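CysQ, sulfite synthesis pathway protein (Bacteroides thetaiotaomicron VPI-5482, PDB 3B8B) probably hydrolyses adenosine 3',5'-bisphosphate to AMP and phosphate in a magnesium-dependent reaction, as a member of the inositol monophosphatase superfamily. Local coordinates at residues A[32-37]-A[120-125]; A[69-74]-A[102-107]; A[81-86]-A[245-250]. All coordinates share one frame; numbering follows the deposited sequence.

In the fold
All three contacts reach the same mixed sheet. Contacts 1 and 2 press neighbouring strands, 121-128 and 100-108, against helices 20-43 and 59-75; every residue that touches in them is buried, neither has a hydrogen bond crossing it, and both rest on aliphatic packing. Contact 3 brings strand 82-84 and the residues after it to helix 246-258, which lies over the other sheet face: A125 CB meets A250 CB at 3.4 Å, while V122 and V104 point to the first two helices. It is only partly buried and rests on an aromatic face. Backbone pairing ties the contacts together, with N123 O 2.9 Å from D105 N and W102 O 2.8 Å from L83 N. Contacts 2 and 3 also hold most of the predicted magnesium ligands.

Contact 1 (A[32-37]-A[120-125]); sequences LKAGEK and FTVNIA
T121 OG1, on the residue before the V122 that meets A34 and G35, is gripped by three groups. N123 ND2 donates to it at 2.8 Å with an N-H...O angle of 156°, the oxygen standing 17° out of the N123 amide plane, and the hydroxyls of S223 and S224 are also hydrogen-bonded to it. The S224 hydroxyl bonds N123 OD1 as well, which fixes the rotation of the amide at both ends. Strand alternation places this polar cluster on one face of strand 121-128 and turns V122 to the other, toward helix 20-43. There both valine methyls touch. CG1, anti to the backbone N at chi1 -176°, approaches A34 CB to 3.9 Å; CG2, which this torsion sets beside the backbone N, lies 4.1 Å from A34 CB and 4.1 Å from G35 N. The fork thus straddles the A34 methyl and leans on the helix backbone at G35, where no side chain intervenes and the CA atoms of G35 and V122 are 6.8 Å apart. I38, one turn on, touches V122 too. This is plain helix-on-sheet packing, in a strand whose backbone pairs with D105 and D108, predicted magnesium ligands. With no hydrogen bond crossing between the segments, their mutual hold rests on methyl contacts, while the buried polar groups of T121 and N123 find partners on the opposite face.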
loop_
_atom_site.group_PDB
_atom_site.type_symbol
_atom_site.label_atom_id
_atom_site.label_comp_id
_atom_site.label_asym_id
_atom_site.label_seq_id
_atom_site.Cartn_x
_atom_site.Cartn_y
_atom_site.Cartn_z
ATOM N N LEU A 32 -1.717 -6.891 10.108
ATOM C CA LEU A 32 -0.961 -6.918 11.360
ATOM C C LEU A 32 -0.351 -8.292 11.623
ATOM O O LEU A 32 0.786 -8.414 12.086
ATOM C CB LEU A 32 -1.853 -6.500 12.519
ATOM C CG LEU A 32 -2.349 -5.058 12.452
ATOM C CD1 LEU A 32 -3.452 -4.763 13.521
ATOM C CD2 LEU A 32 -1.200 -4.039 12.590
ATOM N N LYS A 33 -1.124 -9.343 11.359
ATOM C CA LYS A 33 -0.613 -10.692 11.518
ATOM C C LYS A 33 0.600 -10.924 10.588
ATOM O O LYS A 33 1.620 -11.517 11.014
ATOM C CB LYS A 33 -1.713 -11.721 11.234
ATOM C CG LYS A 33 -2.899 -11.704 12.243
ATOM C CD LYS A 33 -2.705 -12.541 13.435
ATOM C CE LYS A 33 -3.952 -12.500 14.384
ATOM N NZ LYS A 33 -5.309 -12.950 13.842
ATOM N N ALA A 34 0.489 -10.500 9.331
ATOM C CA ALA A 34 1.602 -10.604 8.391
ATOM C C ALA A 34 2.806 -9.836 8.916
ATOM O O ALA A 34 3.953 -10.305 8.869
ATOM C CB ALA A 34 1.195 -10.085 6.989
ATOM N N GLY A 35 2.545 -8.637 9.398
ATOM C CA GLY A 35 3.577 -7.785 9.971
ATOM C C GLY A 35 4.383 -8.478 11.046
ATOM O O GLY A 35 5.612 -8.402 11.060
ATOM N N GLU A 36 3.699 -9.165 11.956
ATOM C CA GLU A 36 4.335 -9.933 13.024
ATOM C C GLU A 36 5.295 -10.996 12.467
ATOM O O GLU A 36 6.422 -11.159 12.957
ATOM C CB GLU A 36 3.221 -10.578 13.872
ATOM C CG GLU A 36 3.636 -11.505 14.988
ATOM C CD GLU A 36 2.438 -11.934 15.856
ATOM O OE1 GLU A 36 1.266 -11.606 15.512
ATOM O OE2 GLU A 36 2.677 -12.599 16.882
ATOM N N LYS A 37 4.825 -11.744 11.464
ATOM C CA LYS A 37 5.635 -12.792 10.864
ATOM C C LYS A 37 6.894 -12.202 10.228
ATOM O O LYS A 37 7.988 -12.745 10.358
ATOM C CB LYS A 37 4.864 -13.590 9.810
ATOM C CG LYS A 37 3.630 -14.341 10.354
ATOM C CD LYS A 37 3.995 -15.328 11.445
ATOM C CE LYS A 37 2.792 -16.147 11.889
ATOM N NZ LYS A 37 3.291 -17.324 12.647
ATOM N N PHE A 120 9.683 -1.272 4.246
ATOM C CA PHE A 120 8.860 -2.254 3.516
ATOM C C PHE A 120 7.458 -2.283 4.147
ATOM O O PHE A 120 7.254 -1.818 5.273
ATOM C CB PHE A 120 9.517 -3.627 3.525
ATOM C CG PHE A 120 9.917 -4.107 4.908
ATOM C CD1 PHE A 120 9.014 -4.760 5.743
ATOM C CD2 PHE A 120 11.209 -3.865 5.379
ATOM C CE1 PHE A 120 9.392 -5.181 7.007
ATOM C CE2 PHE A 120 11.582 -4.295 6.631
ATOM C CZ PHE A 120 10.684 -4.910 7.456
ATOM N N THR A 121 6.493 -2.835 3.401
ATOM C CA THR A 121 5.094 -2.746 3.782
ATOM C C THR A 121 4.332 -4.034 3.445
ATOM O O THR A 121 4.725 -4.813 2.564
ATOM C CB THR A 121 4.378 -1.614 3.006
ATOM O OG1 THR A 121 4.489 -1.878 1.595
ATOM C CG2 THR A 121 4.971 -0.222 3.323
ATOM N N VAL A 122 3.229 -4.216 4.154
ATOM C CA VAL A 122 2.192 -5.186 3.809
ATOM C C VAL A 122 1.058 -4.398 3.148
ATOM O O VAL A 122 0.681 -3.323 3.653
ATOM C CB VAL A 122 1.657 -5.891 5.071
ATOM C CG1 VAL A 122 0.640 -6.980 4.691
ATOM C CG2 VAL A 122 2.805 -6.501 5.919
ATOM N N ASN A 123 0.523 -4.916 2.033
ATOM C CA ASN A 123 -0.475 -4.205 1.220
ATOM C C ASN A 123 -1.680 -5.107 0.937
ATOM O O ASN A 123 -1.518 -6.177 0.337
ATOM C CB ASN A 123 0.101 -3.717 -0.117
ATOM C CG ASN A 123 1.263 -2.776 0.081
ATOM O OD1 ASN A 123 1.085 -1.574 0.045
ATOM N ND2 ASN A 123 2.452 -3.345 0.357
ATOM N N ILE A 124 -2.855 -4.691 1.407
ATOM C CA ILE A 124 -4.127 -5.431 1.183
ATOM C C ILE A 124 -5.211 -4.464 0.691
ATOM O O ILE A 124 -5.500 -3.474 1.357
ATOM C CB ILE A 124 -4.594 -6.153 2.445
ATOM C CG1 ILE A 124 -3.554 -7.194 2.892
ATOM C CG2 ILE A 124 -5.957 -6.856 2.178
ATOM C CD1 ILE A 124 -3.914 -7.822 4.257
ATOM N N ALA A 125 -5.760 -4.729 -0.496
ATOM C CA ALA A 125 -6.838 -3.948 -1.060
ATOM C C ALA A 125 -8.026 -4.838 -1.390
ATOM O O ALA A 125 -7.835 -5.977 -1.869
ATOM C CB ALA A 125 -6.375 -3.258 -2.365
#

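Contact 2 (A[69-74]-A[102-107]); sequences EAIVAI and WIVDPL
Apolar contact accounts for everything that passes between I71 and the pair V104 and P106. I71 and V104 reach toward each other tip to tip, with I71 CD1 3.9 Å from V104 CG1; the isoleucine branch methyl CG2 adds a looser approach of 4.2 Å to the same V104 CG1. P106 is met differently, the two side chains crossing at about a right angle, so that I71 CD1 lies 3.8 Å from P106 CB and equally near its CA. The torsion of I71 explains the reach: CG1 is anti to the carbonyl carbon (chi1 -68°) and the chain then runs extended, carrying CD1 from helix 59-75 to the corner where the strand turns. A34 and V122 also touch I71, joining this packing to that of helix 20-43.

No hydrogen bond crosses to the helix; within segment 102-107, L107 N donates to D105 OD1 at 3.1 Å with an angle of 159°, closing an Asx turn around P106; the donor comes from above the carboxylate, 54° out of its plane. Backbone bonds of V104 with L83 and E85 hold the strand on its sheet.

The sequence WIVDPL leading into D108, G109 and T110 is the metal-binding signature of the inositol monophosphatase family. D105 points away from the helix, and its carboxylate gathers with those of D108 and D248, consistent with the predicted magnesium site. The chemistry is therefore divided: hydrocarbon packing backs V104 and P106, while the Asx turn probably helps to hold the D105 carboxylate on the side away from I71.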
loop_
_atom_site.group_PDB
_atom_site.type_symbol
_atom_site.label_atom_id
_atom_site.label_comp_id
_atom_site.label_asym_id
_atom_site.label_seq_id
_atom_site.Cartn_x
_atom_site.Cartn_y
_atom_site.Cartn_z
ATOM N N GLU A 69 0.830 -16.546 4.077
ATOM C CA GLU A 69 0.059 -17.570 4.781
ATOM C C GLU A 69 -0.820 -16.945 5.859
ATOM O O GLU A 69 -1.989 -17.331 6.003
ATOM C CB GLU A 69 1.019 -18.612 5.365
ATOM C CG GLU A 69 1.597 -19.515 4.283
ATOM C CD GLU A 69 2.717 -20.450 4.778
ATOM O OE1 GLU A 69 3.117 -20.341 5.972
ATOM O OE2 GLU A 69 3.202 -21.276 3.943
ATOM N N ALA A 70 -0.266 -15.981 6.608
ATOM C CA ALA A 70 -1.002 -15.280 7.665
ATOM C C ALA A 70 -2.189 -14.519 7.086
ATOM O O ALA A 70 -3.289 -14.510 7.647
ATOM C CB ALA A 70 -0.070 -14.313 8.434
ATOM N N ILE A 71 -1.959 -13.888 5.949
ATOM C CA ILE A 71 -3.000 -13.082 5.320
ATOM C C ILE A 71 -4.121 -13.972 4.788
ATOM O O ILE A 71 -5.276 -13.710 5.084
ATOM C CB ILE A 71 -2.421 -12.216 4.190
ATOM C CG1 ILE A 71 -1.499 -11.145 4.785
ATOM C CG2 ILE A 71 -3.549 -11.608 3.339
ATOM C CD1 ILE A 71 -0.602 -10.452 3.715
ATOM N N VAL A 72 -3.781 -15.004 4.008
ATOM C CA VAL A 72 -4.828 -15.815 3.381
ATOM C C VAL A 72 -5.595 -16.651 4.413
ATOM O O VAL A 72 -6.769 -16.978 4.204
ATOM C CB VAL A 72 -4.356 -16.632 2.152
ATOM C CG1 VAL A 72 -3.758 -15.697 1.092
ATOM C CG2 VAL A 72 -3.409 -17.766 2.554
ATOM N N ALA A 73 -4.973 -16.975 5.545
ATOM C CA ALA A 73 -5.674 -17.680 6.611
ATOM C C ALA A 73 -6.928 -16.897 7.000
ATOM O O ALA A 73 -7.957 -17.489 7.319
ATOM C CB ALA A 73 -4.789 -17.930 7.843
ATOM N N ILE A 74 -6.849 -15.569 6.935
ATOM C CA ILE A 74 -7.988 -14.696 7.205
ATOM C C ILE A 74 -8.800 -14.405 5.936
ATOM O O ILE A 74 -10.002 -14.650 5.927
ATOM C CB ILE A 74 -7.533 -13.386 7.919
ATOM C CG1 ILE A 74 -6.968 -13.722 9.310
ATOM C CG2 ILE A 74 -8.677 -12.348 7.991
ATOM C CD1 ILE A 74 -6.176 -12.597 9.936
ATOM N N TRP A 102 -9.724 -9.486 -3.446
ATOM C CA TRP A 102 -8.603 -8.940 -2.708
ATOM C C TRP A 102 -7.386 -8.937 -3.628
ATOM O O TRP A 102 -7.134 -9.906 -4.342
ATOM C CB TRP A 102 -8.272 -9.795 -1.494
ATOM C CG TRP A 102 -9.367 -9.869 -0.481
ATOM C CD1 TRP A 102 -10.226 -10.914 -0.250
ATOM C CD2 TRP A 102 -9.708 -8.855 0.476
ATOM N NE1 TRP A 102 -11.081 -10.602 0.782
ATOM C CE2 TRP A 102 -10.803 -9.344 1.238
ATOM C CE3 TRP A 102 -9.198 -7.579 0.770
ATOM C CZ2 TRP A 102 -11.374 -8.604 2.283
ATOM C CZ3 TRP A 102 -9.799 -6.832 1.792
ATOM C CH2 TRP A 102 -10.853 -7.352 2.536
ATOM N N ILE A 103 -6.631 -7.844 -3.595
ATOM C CA ILE A 103 -5.354 -7.742 -4.301
ATOM C C ILE A 103 -4.292 -7.407 -3.255
ATOM O O ILE A 103 -4.366 -6.357 -2.573
ATOM C CB ILE A 103 -5.371 -6.706 -5.437
ATOM C CG1 ILE A 103 -6.513 -7.009 -6.408
ATOM C CG2 ILE A 103 -4.018 -6.742 -6.196
ATOM C CD1 ILE A 103 -6.524 -6.148 -7.677
ATOM N N VAL A 104 -3.329 -8.321 -3.123
ATOM C CA VAL A 104 -2.421 -8.350 -1.963
ATOM C C VAL A 104 -0.951 -8.451 -2.341
ATOM O O VAL A 104 -0.594 -9.240 -3.206
ATOM C CB VAL A 104 -2.766 -9.579 -1.097
ATOM C CG1 VAL A 104 -1.746 -9.768 0.043
ATOM C CG2 VAL A 104 -4.208 -9.450 -0.544
ATOM N N ASP A 105 -0.114 -7.641 -1.702
ATOM C CA ASP A 105 1.323 -7.903 -1.679
ATOM C C ASP A 105 1.728 -8.060 -0.225
ATOM O O ASP A 105 1.740 -7.087 0.519
ATOM C CB ASP A 105 2.166 -6.834 -2.357
ATOM C CG ASP A 105 3.639 -7.249 -2.479
ATOM O OD1 ASP A 105 4.034 -8.293 -1.916
ATOM O OD2 ASP A 105 4.405 -6.527 -3.190
ATOM N N PRO A 106 2.028 -9.288 0.174
ATOM C CA PRO A 106 2.356 -9.521 1.596
ATOM C C PRO A 106 3.596 -8.783 2.083
ATOM O O PRO A 106 3.711 -8.498 3.277
ATOM C CB PRO A 106 2.575 -11.047 1.663
ATOM C CG PRO A 106 1.842 -11.579 0.469
ATOM C CD PRO A 106 2.042 -10.541 -0.594
ATOM N N LEU A 107 4.518 -8.461 1.181
ATOM C CA LEU A 107 5.775 -7.822 1.578
ATOM C C LEU A 107 6.324 -7.090 0.352
ATOM O O LEU A 107 7.016 -7.689 -0.502
ATOM C CB LEU A 107 6.767 -8.844 2.108
ATOM C CG LEU A 107 8.002 -8.314 2.851
ATOM C CD1 LEU A 107 8.857 -9.488 3.377
ATOM C CD2 LEU A 107 8.808 -7.343 2.036
#

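Contact 3 (A[81-86]-A[245-250]); sequences PVLSEE and MEWDTA
E85 lays its CB over one face of the W247 indole, 3.6 Å from the centroid of the five-membered ring and 11° off the ring normal, a CH-pi contact. Its CG, anti to the backbone N, continues to 3.5 Å from W247 NE1; the bend at chi2 (-73°) then leads the carboxylate away, nearly perpendicular to the ring plane. W247 holds CG between its backbone N and carbonyl carbon (chi1 44°), which swings the indole back over M245, a selenomethionine, whose CB backs the opposite face at 3.3 Å. L83 CG stands at the ring edge, 4.3 Å from W247 CZ3. W247 and D248 lie in the first turn of helix 246-258, and carry the Trp-Asp pair of the second inositol monophosphatase signature; both E85 and D248 are predicted magnesium ligands. An alanine in place of W247 would remove the surface between E85 and M245, and would probably leave the E85 chain freer to turn and open a gap beside L83. On the strand side, S84 OG accepts from E86 N at 3.1 Å in an ST turn, and is also hydrogen-bonded to H68 ND1 of helix 59-75.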
loop_
_atom_site.group_PDB
_atom_site.type_symbol
_atom_site.label_atom_id
_atom_site.label_comp_id
_atom_site.label_asym_id
_atom_site.label_seq_id
_atom_site.Cartn_x
_atom_site.Cartn_y
_atom_site.Cartn_z
ATOM N N PRO A 81 -12.456 -13.718 -3.406
ATOM C CA PRO A 81 -11.237 -14.392 -3.818
ATOM C C PRO A 81 -9.995 -13.504 -3.662
ATOM O O PRO A 81 -10.113 -12.280 -3.579
ATOM C CB PRO A 81 -11.507 -14.722 -5.289
ATOM C CG PRO A 81 -12.460 -13.685 -5.713
ATOM C CD PRO A 81 -13.321 -13.422 -4.568
ATOM N N VAL A 82 -8.823 -14.138 -3.631
ATOM C CA VAL A 82 -7.559 -13.482 -3.329
ATOM C C VAL A 82 -6.569 -13.598 -4.472
ATOM O O VAL A 82 -6.277 -14.719 -4.961
ATOM C CB VAL A 82 -6.888 -14.098 -2.059
ATOM C CG1 VAL A 82 -5.583 -13.408 -1.739
ATOM C CG2 VAL A 82 -7.852 -14.083 -0.872
ATOM N N LEU A 83 -6.077 -12.445 -4.903
ATOM C CA LEU A 83 -5.011 -12.338 -5.873
ATOM C C LEU A 83 -3.805 -11.803 -5.117
ATOM O O LEU A 83 -3.753 -10.613 -4.771
ATOM C CB LEU A 83 -5.414 -11.405 -7.000
ATOM C CG LEU A 83 -4.344 -11.098 -8.049
ATOM C CD1 LEU A 83 -3.904 -12.405 -8.725
ATOM C CD2 LEU A 83 -4.892 -10.104 -9.044
ATOM N N SER A 84 -2.865 -12.699 -4.820
ATOM C CA SER A 84 -1.664 -12.364 -4.014
ATOM C C SER A 84 -0.418 -12.452 -4.835
ATOM O O SER A 84 -0.254 -13.350 -5.685
ATOM C CB SER A 84 -1.509 -13.302 -2.809
ATOM O OG SER A 84 -0.304 -13.024 -2.064
ATOM N N GLU A 85 0.508 -11.546 -4.530
ATOM C CA GLU A 85 1.846 -11.599 -5.087
ATOM C C GLU A 85 2.527 -12.960 -4.826
ATOM O O GLU A 85 3.298 -13.427 -5.691
ATOM C CB GLU A 85 2.663 -10.453 -4.477
ATOM C CG GLU A 85 4.153 -10.315 -4.969
ATOM C CD GLU A 85 5.065 -11.407 -4.398
ATOM O OE1 GLU A 85 4.822 -11.865 -3.252
ATOM O OE2 GLU A 85 6.033 -11.801 -5.102
ATOM N N GLU A 86 2.241 -13.577 -3.663
ATOM C CA GLU A 86 2.868 -14.858 -3.270
ATOM C C GLU A 86 1.963 -16.083 -3.551
ATOM O O GLU A 86 2.317 -17.228 -3.219
ATOM C CB GLU A 86 3.300 -14.758 -1.785
ATOM C CG GLU A 86 3.826 -16.007 -1.081
ATOM C CD GLU A 86 5.078 -16.613 -1.692
ATOM O OE1 GLU A 86 5.655 -16.035 -2.646
ATOM O OE2 GLU A 86 5.485 -17.693 -1.204
HETATM N N MSE A 245 3.472 -3.320 -10.033
HETATM C CA MSE A 245 2.410 -4.291 -10.122
HETATM C C MSE A 245 1.165 -3.791 -9.369
HETATM O O MSE A 245 1.268 -3.060 -8.377
HETATM C CB MSE A 245 2.842 -5.649 -9.527
HETATM C CG MSE A 245 4.072 -6.248 -10.160
HETATM SE SE MSE A 245 3.751 -6.677 -12.033
HETATM C CE MSE A 245 2.703 -8.211 -11.839
ATOM N N GLU A 246 0.001 -4.227 -9.830
ATOM C CA GLU A 246 -1.278 -3.829 -9.220
ATOM C C GLU A 246 -1.306 -3.950 -7.703
ATOM O O GLU A 246 -1.828 -3.091 -7.013
ATOM C CB GLU A 246 -2.434 -4.636 -9.768
ATOM C CG GLU A 246 -2.848 -4.286 -11.205
ATOM C CD GLU A 246 -4.121 -4.984 -11.623
ATOM O OE1 GLU A 246 -4.891 -5.447 -10.731
ATOM O OE2 GLU A 246 -4.396 -5.046 -12.837
ATOM N N TRP A 247 -0.760 -5.048 -7.202
ATOM C CA TRP A 247 -0.766 -5.313 -5.762
ATOM C C TRP A 247 0.081 -4.349 -4.949
ATOM O O TRP A 247 -0.082 -4.261 -3.735
ATOM C CB TRP A 247 -0.386 -6.771 -5.454
ATOM C CG TRP A 247 0.731 -7.353 -6.185
ATOM C CD1 TRP A 247 2.063 -6.979 -6.159
ATOM C CD2 TRP A 247 0.645 -8.460 -7.068
ATOM N NE1 TRP A 247 2.787 -7.806 -7.001
ATOM C CE2 TRP A 247 1.940 -8.721 -7.554
ATOM C CE3 TRP A 247 -0.408 -9.273 -7.484
ATOM C CZ2 TRP A 247 2.197 -9.755 -8.453
ATOM C CZ3 TRP A 247 -0.149 -10.297 -8.380
ATOM C CH2 TRP A 247 1.140 -10.518 -8.855
ATOM N N ASP A 248 0.994 -3.603 -5.588
ATOM C CA ASP A 248 1.746 -2.609 -4.857
ATOM C C ASP A 248 1.120 -1.226 -4.807
ATOM O O ASP A 248 1.585 -0.374 -4.064
ATOM C CB ASP A 248 3.166 -2.607 -5.339
ATOM C CG ASP A 248 3.832 -3.925 -5.017
ATOM O OD1 ASP A 248 3.547 -4.475 -3.896
ATOM O OD2 ASP A 248 4.543 -4.455 -5.858
ATOM N N THR A 249 0.096 -1.008 -5.632
ATOM C CA THR A 249 -0.600 0.260 -5.614
ATOM C C THR A 249 -2.037 0.217 -5.085
ATOM O O THR A 249 -2.544 1.239 -4.627
ATOM C CB THR A 249 -0.633 0.928 -7.008
ATOM O OG1 THR A 249 -1.319 0.122 -7.951
ATOM C CG2 THR A 249 0.821 1.230 -7.512
ATOM N N ALA A 250 -2.703 -0.930 -5.187
ATOM C CA ALA A 250 -4.132 -0.979 -4.941
ATOM C C ALA A 250 -4.499 -0.479 -3.542
ATOM O O ALA A 250 -5.410 0.346 -3.386
ATOM C CB ALA A 250 -4.669 -2.417 -5.187
#